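Local coordinates for chitinase (PDB 4TXG), which probably binds chitin and hydrolyses its O-glycosyl bonds, as a chitinase of glycoside hydrolase family 18, at residues F697-S711 with L755-Y769. Numbering follows the deposited sequence.
Sequences FDVPTSAPANIADQS and LDVVYYLPISGPSHY. With CS (cesium ion), chain B.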
loop_
_atom_site.group_PDB
_atom_site.type_symbol
_atom_site.label_atom_id
_atom_site.label_comp_id
_atom_site.label_asym_id
_atom_site.label_seq_id
_atom_site.Cartn_x
_atom_site.Cartn_y
_atom_site.Cartn_z
ATOM N N PHE A 697 9.990 -16.604 17.745
ATOM C CA PHE A 697 9.707 -15.967 16.466
ATOM C C PHE A 697 9.655 -14.455 16.652
ATOM O O PHE A 697 9.501 -13.963 17.773
ATOM C CB PHE A 697 8.401 -16.484 15.848
ATOM C CG PHE A 697 7.238 -16.554 16.810
ATOM C CD1 PHE A 697 6.399 -15.460 16.992
ATOM C CD2 PHE A 697 6.971 -17.721 17.507
ATOM C CE1 PHE A 697 5.321 -15.523 17.868
ATOM C CE2 PHE A 697 5.896 -17.790 18.384
ATOM C CZ PHE A 697 5.072 -16.689 18.566
ATOM N N ASP A 698 9.808 -13.736 15.547
ATOM C CA ASP A 698 9.759 -12.275 15.554
ATOM C C ASP A 698 8.340 -11.767 15.341
ATOM O O ASP A 698 7.669 -12.146 14.382
ATOM C CB ASP A 698 10.670 -11.694 14.465
ATOM C CG ASP A 698 12.140 -11.807 14.801
ATOM O OD1 ASP A 698 12.491 -11.880 16.000
ATOM O OD2 ASP A 698 12.949 -11.807 13.849
ATOM N N VAL A 699 7.889 -10.910 16.249
ATOM C CA VAL A 699 6.632 -10.192 16.096
ATOM C C VAL A 699 6.969 -8.741 15.762
ATOM O O VAL A 699 7.804 -8.141 16.439
ATOM C CB VAL A 699 5.790 -10.289 17.387
ATOM C CG1 VAL A 699 4.481 -9.515 17.262
ATOM C CG2 VAL A 699 5.522 -11.761 17.703
ATOM N N PRO A 700 6.354 -8.180 14.708
ATOM C CA PRO A 700 6.725 -6.796 14.380
ATOM C C PRO A 700 6.340 -5.836 15.503
ATOM O O PRO A 700 5.397 -6.097 16.252
ATOM C CB PRO A 700 5.928 -6.504 13.105
ATOM C CG PRO A 700 4.729 -7.431 13.192
ATOM C CD PRO A 700 5.266 -8.691 13.855
ATOM N N THR A 701 7.084 -4.742 15.615
ATOM C CA THR A 701 6.875 -3.768 16.681
ATOM C C THR A 701 5.637 -2.893 16.471
ATOM O O THR A 701 5.413 -1.946 17.219
ATOM C CB THR A 701 8.096 -2.847 16.812
ATOM O OG1 THR A 701 8.445 -2.352 15.509
ATOM C CG2 THR A 701 9.292 -3.612 17.410
ATOM N N SER A 702 4.856 -3.194 15.440
ATOM C CA SER A 702 3.543 -2.575 15.281
ATOM C C SER A 702 2.650 -2.904 16.482
ATOM O O SER A 702 1.783 -2.107 16.851
ATOM C CB SER A 702 2.881 -3.035 13.965
ATOM O OG SER A 702 2.822 -4.462 13.888
ATOM N N ALA A 703 2.878 -4.064 17.104
ATOM C CA ALA A 703 2.161 -4.419 18.331
ATOM C C ALA A 703 3.055 -4.147 19.516
ATOM O O ALA A 703 4.266 -4.384 19.450
ATOM C CB ALA A 703 1.733 -5.888 18.320
ATOM N N PRO A 704 2.469 -3.645 20.608
ATOM C CA PRO A 704 3.221 -3.411 21.844
ATOM C C PRO A 704 3.876 -4.692 22.336
ATOM O O PRO A 704 3.377 -5.782 22.073
ATOM C CB PRO A 704 2.151 -2.933 22.831
ATOM C CG PRO A 704 1.029 -2.453 21.995
ATOM C CD PRO A 704 1.057 -3.237 20.723
ATOM N N ALA A 705 4.980 -4.562 23.058
ATOM C CA ALA A 705 5.760 -5.739 23.432
ATOM C C ALA A 705 5.199 -6.425 24.676
ATOM O O ALA A 705 5.951 -6.867 25.544
ATOM C CB ALA A 705 7.222 -5.346 23.655
ATOM N N ASN A 706 3.875 -6.521 24.758
ATOM C CA ASN A 706 3.234 -7.188 25.884
ATOM C C ASN A 706 2.408 -8.399 25.444
ATOM O O ASN A 706 1.505 -8.847 26.162
ATOM C CB ASN A 706 2.358 -6.203 26.655
ATOM C CG ASN A 706 1.313 -5.529 25.778
ATOM O OD1 ASN A 706 1.141 -5.879 24.615
ATOM N ND2 ASN A 706 0.613 -4.558 26.345
ATOM N N ILE A 707 2.734 -8.929 24.273
ATOM C CA ILE A 707 2.061 -10.110 23.749
ATOM C C ILE A 707 2.155 -11.264 24.754
ATOM O O ILE A 707 3.178 -11.454 25.409
ATOM C CB ILE A 707 2.658 -10.515 22.387
ATOM C CG1 ILE A 707 1.991 -11.776 21.835
ATOM C CG2 ILE A 707 4.159 -10.704 22.502
ATOM C CD1 ILE A 707 2.217 -11.959 20.334
ATOM N N ALA A 708 1.065 -12.001 24.912
ATOM C CA ALA A 708 1.014 -13.063 25.906
ATOM C C ALA A 708 0.134 -14.193 25.398
ATOM O O ALA A 708 -0.454 -14.084 24.318
ATOM C CB ALA A 708 0.494 -12.527 27.226
ATOM N N ASP A 709 0.042 -15.285 26.147
ATOM C CA ASP A 709 -0.917 -16.314 25.765
ATOM C C ASP A 709 -1.951 -16.493 26.871
ATOM O O ASP A 709 -1.712 -16.123 28.025
ATOM C CB ASP A 709 -0.217 -17.643 25.423
ATOM C CG ASP A 709 0.248 -18.409 26.648
ATOM O OD1 ASP A 709 1.372 -18.153 27.120
ATOM O OD2 ASP A 709 -0.498 -19.297 27.121
ATOM N N GLN A 710 -3.111 -17.028 26.502
ATOM C CA GLN A 710 -4.225 -17.210 27.431
ATOM C C GLN A 710 -4.396 -18.661 27.844
ATOM O O GLN A 710 -5.427 -19.030 28.408
ATOM C CB GLN A 710 -5.535 -16.730 26.806
ATOM C CG GLN A 710 -5.689 -15.241 26.695
ATOM C CD GLN A 710 -6.905 -14.860 25.868
ATOM O OE1 GLN A 710 -7.223 -15.515 24.872
ATOM N NE2 GLN A 710 -7.582 -13.787 26.267
ATOM N N SER A 711 -3.398 -19.489 27.560
ATOM C CA SER A 711 -3.536 -20.923 27.767
ATOM C C SER A 711 -2.614 -21.437 28.864
ATOM O O SER A 711 -2.515 -22.645 29.083
ATOM C CB SER A 711 -3.264 -21.669 26.458
ATOM O OG SER A 711 -4.135 -21.226 25.431
ATOM N N LEU A 755 -2.506 -22.855 21.107
ATOM C CA LEU A 755 -2.608 -21.966 22.253
ATOM C C LEU A 755 -3.209 -20.646 21.811
ATOM O O LEU A 755 -2.992 -20.204 20.683
ATOM C CB LEU A 755 -1.247 -21.732 22.909
ATOM C CG LEU A 755 -0.086 -21.287 22.024
ATOM C CD1 LEU A 755 0.850 -20.393 22.824
ATOM C CD2 LEU A 755 0.664 -22.494 21.489
ATOM N N ASP A 756 -3.969 -20.026 22.703
ATOM C CA ASP A 756 -4.554 -18.731 22.414
ATOM C C ASP A 756 -3.563 -17.645 22.787
ATOM O O ASP A 756 -3.015 -17.654 23.882
ATOM C CB ASP A 756 -5.863 -18.552 23.172
ATOM C CG ASP A 756 -6.893 -19.601 22.796
ATOM O OD1 ASP A 756 -7.176 -19.746 21.588
ATOM O OD2 ASP A 756 -7.406 -20.282 23.709
ATOM N N VAL A 757 -3.314 -16.720 21.869
ATOM C CA VAL A 757 -2.399 -15.622 22.161
ATOM C C VAL A 757 -3.195 -14.338 22.180
ATOM O O VAL A 757 -4.322 -14.305 21.701
ATOM C CB VAL A 757 -1.262 -15.531 21.140
ATOM C CG1 VAL A 757 -0.518 -16.862 21.082
ATOM C CG2 VAL A 757 -1.787 -15.164 19.763
ATOM N N VAL A 758 -2.635 -13.286 22.765
ATOM C CA VAL A 758 -3.316 -11.993 22.777
ATOM C C VAL A 758 -2.304 -10.895 22.530
ATOM O O VAL A 758 -1.236 -10.880 23.149
ATOM C CB VAL A 758 -4.036 -11.707 24.113
ATOM C CG1 VAL A 758 -4.669 -10.323 24.097
ATOM C CG2 VAL A 758 -5.097 -12.714 24.356
ATOM N N TYR A 759 -2.621 -9.997 21.605
ATOM C CA TYR A 759 -1.825 -8.787 21.406
ATOM C C TYR A 759 -2.770 -7.641 21.020
ATOM O O TYR A 759 -3.958 -7.873 20.786
ATOM C CB TYR A 759 -0.729 -9.001 20.357
ATOM C CG TYR A 759 -1.199 -9.595 19.046
ATOM C CD1 TYR A 759 -1.321 -10.972 18.878
ATOM C CD2 TYR A 759 -1.489 -8.778 17.965
ATOM C CE1 TYR A 759 -1.750 -11.517 17.670
ATOM C CE2 TYR A 759 -1.916 -9.311 16.762
ATOM C CZ TYR A 759 -2.046 -10.682 16.621
ATOM O OH TYR A 759 -2.463 -11.203 15.417
ATOM N N TYR A 760 -2.258 -6.414 20.962
ATOM C CA TYR A 760 -3.153 -5.258 21.024
ATOM C C TYR A 760 -3.231 -4.364 19.796
ATOM O O TYR A 760 -4.164 -3.566 19.687
ATOM C CB TYR A 760 -2.793 -4.415 22.248
ATOM C CG TYR A 760 -3.213 -5.141 23.490
ATOM C CD1 TYR A 760 -4.542 -5.128 23.894
ATOM C CD2 TYR A 760 -2.307 -5.903 24.216
ATOM C CE1 TYR A 760 -4.953 -5.817 25.009
ATOM C CE2 TYR A 760 -2.717 -6.603 25.343
ATOM C CZ TYR A 760 -4.040 -6.550 25.729
ATOM O OH TYR A 760 -4.468 -7.228 26.847
ATOM N N LEU A 761 -2.281 -4.495 18.875
ATOM C CA LEU A 761 -2.395 -3.848 17.570
ATOM C C LEU A 761 -2.056 -4.866 16.486
ATOM O O LEU A 761 -1.369 -5.859 16.759
ATOM C CB LEU A 761 -1.485 -2.618 17.469
ATOM C CG LEU A 761 -1.978 -1.361 18.206
ATOM C CD1 LEU A 761 -0.874 -0.303 18.291
ATOM C CD2 LEU A 761 -3.214 -0.788 17.531
ATOM N N PRO A 762 -2.530 -4.632 15.251
ATOM C CA PRO A 762 -2.328 -5.643 14.207
ATOM C C PRO A 762 -0.867 -5.964 13.901
ATOM O O PRO A 762 0.017 -5.107 14.035
ATOM C CB PRO A 762 -3.006 -5.012 12.987
ATOM C CG PRO A 762 -4.123 -4.183 13.596
ATOM C CD PRO A 762 -3.465 -3.575 14.818
ATOM N N ILE A 763 -0.638 -7.217 13.499
ATOM C CA ILE A 763 0.657 -7.677 13.007
ATOM C C ILE A 763 0.467 -8.486 11.731
ATOM O O ILE A 763 -0.620 -9.021 11.474
ATOM C CB ILE A 763 1.401 -8.572 14.039
ATOM C CG1 ILE A 763 0.660 -9.900 14.203
ATOM C CG2 ILE A 763 1.569 -7.845 15.389
ATOM C CD1 ILE A 763 1.342 -10.891 15.138
ATOM N N SER A 764 1.521 -8.552 10.922
ATOM C CA SER A 764 1.605 -9.537 9.851
ATOM C C SER A 764 2.647 -10.570 10.271
ATOM O O SER A 764 3.313 -10.413 11.306
ATOM C CB SER A 764 1.968 -8.896 8.504
ATOM O OG SER A 764 3.253 -8.293 8.532
ATOM N N GLY A 765 2.784 -11.627 9.489
ATOM C CA GLY A 765 3.656 -12.720 9.872
ATOM C C GLY A 765 2.977 -13.612 10.899
ATOM O O GLY A 765 1.845 -14.043 10.687
ATOM N N PRO A 766 3.661 -13.920 12.011
ATOM C CA PRO A 766 5.049 -13.598 12.369
ATOM C C PRO A 766 6.069 -14.236 11.417
ATOM O O PRO A 766 5.693 -14.837 10.403
ATOM C CB PRO A 766 5.195 -14.179 13.785
ATOM C CG PRO A 766 3.794 -14.281 14.315
ATOM C CD PRO A 766 2.954 -14.608 13.110
ATOM N N SER A 767 7.350 -14.098 11.737
ATOM C CA SER A 767 8.395 -14.655 10.881
ATOM C C SER A 767 9.638 -14.971 11.695
ATOM O O SER A 767 9.707 -14.653 12.880
ATOM C CB SER A 767 8.747 -13.683 9.749
ATOM O OG SER A 767 9.266 -12.477 10.287
ATOM N N HIS A 768 10.599 -15.617 11.044
ATOM C CA HIS A 768 11.913 -15.912 11.631
ATOM C C HIS A 768 11.791 -16.844 12.832
ATOM O O HIS A 768 12.270 -16.554 13.936
ATOM C CB HIS A 768 12.628 -14.617 12.008
ATOM C CG HIS A 768 12.666 -13.618 10.897
ATOM N ND1 HIS A 768 12.671 -12.257 11.112
ATOM C CD2 HIS A 768 12.668 -13.783 9.548
ATOM C CE1 HIS A 768 12.697 -11.625 9.952
ATOM N NE2 HIS A 768 12.694 -12.531 8.986
ATOM N N TYR A 769 11.162 -17.987 12.582
ATOM C CA TYR A 769 10.938 -18.998 13.608
ATOM C C TYR A 769 12.186 -19.808 13.910
ATOM O O TYR A 769 12.957 -20.142 13.007
ATOM C CB TYR A 769 9.820 -19.957 13.174
ATOM C CG TYR A 769 8.457 -19.315 13.063
ATOM C CD1 TYR A 769 8.036 -18.731 11.871
ATOM C CD2 TYR A 769 7.585 -19.318 14.144
ATOM C CE1 TYR A 769 6.784 -18.143 11.774
ATOM C CE2 TYR A 769 6.344 -18.733 14.056
ATOM C CZ TYR A 769 5.947 -18.153 12.866
ATOM O OH TYR A 769 4.700 -17.574 12.778
HETATM CS CS CS B . -1.014 -25.185 29.854
HETATM O O HOH W 1 7.686 -11.003 11.932
HETATM O O HOH W 2 0.571 -6.375 21.989
HETATM O O HOH W 3 -1.066 -9.627 25.821
HETATM O O HOH W 4 -0.767 -27.951 29.049
HETATM O O HOH W 5 1.668 -24.449 31.458
#
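Two antiparallel strand pairings, D698 with S767 and A708 with V758, join two chain crossings between the sheets of the C-terminal beta-sandwich. Strands 697-700 and 767-769 belong to the six-stranded sheet; strands 708-709 and 755-758 lie in the four-stranded one. The loops between them pack together and meet helix 441-448 of the glycosidase part.

In the first pairing D698 N donates to S767 O at 2.8 Å, and the return bond from S767 N to D698 O is weak. A water bridges D698 O and S767 OG. Beside it, H768 ND1 donates to D698 OD2 at 2.8 Å. OD2 meets the ring edge nearly in the imidazole plane, through its anti lone pair, while the carboxylate plane stands 87° to the ring. D698 OD1 forms a salt bridge with R736. F697 lays its CB over one face of the Y769 ring, 3.4 Å from CD2. With CG between the backbone N and the carbonyl carbon (chi1 46°), the F697 ring brings CD1 against CB of P766, a residue preceded by a cis peptide bond.

Between the crossings, I763 CG2 touches A703 CB at 3.5 Å and also V699 CG1. P700 CG packs on I763 CB. S702 OG donates to P762 O at 2.9 Å, in the carbonyl plane.

In the second pairing A708 and V758 exchange backbone bonds, and Q710 N donates to D756 O. S711 OG then accepts from D756 N at 3.0 Å. In an Asx turn S711 N donates to D709 OD2, while D709 OD1 accepts from L715 N. S711 O binds a cesium ion.

Backbone bonds thus hold both pairings; mainly apolar groups pack between, with S702 as a polar tie. Gripped by H768 and R736, the D698 carboxylate is probably kept ionised.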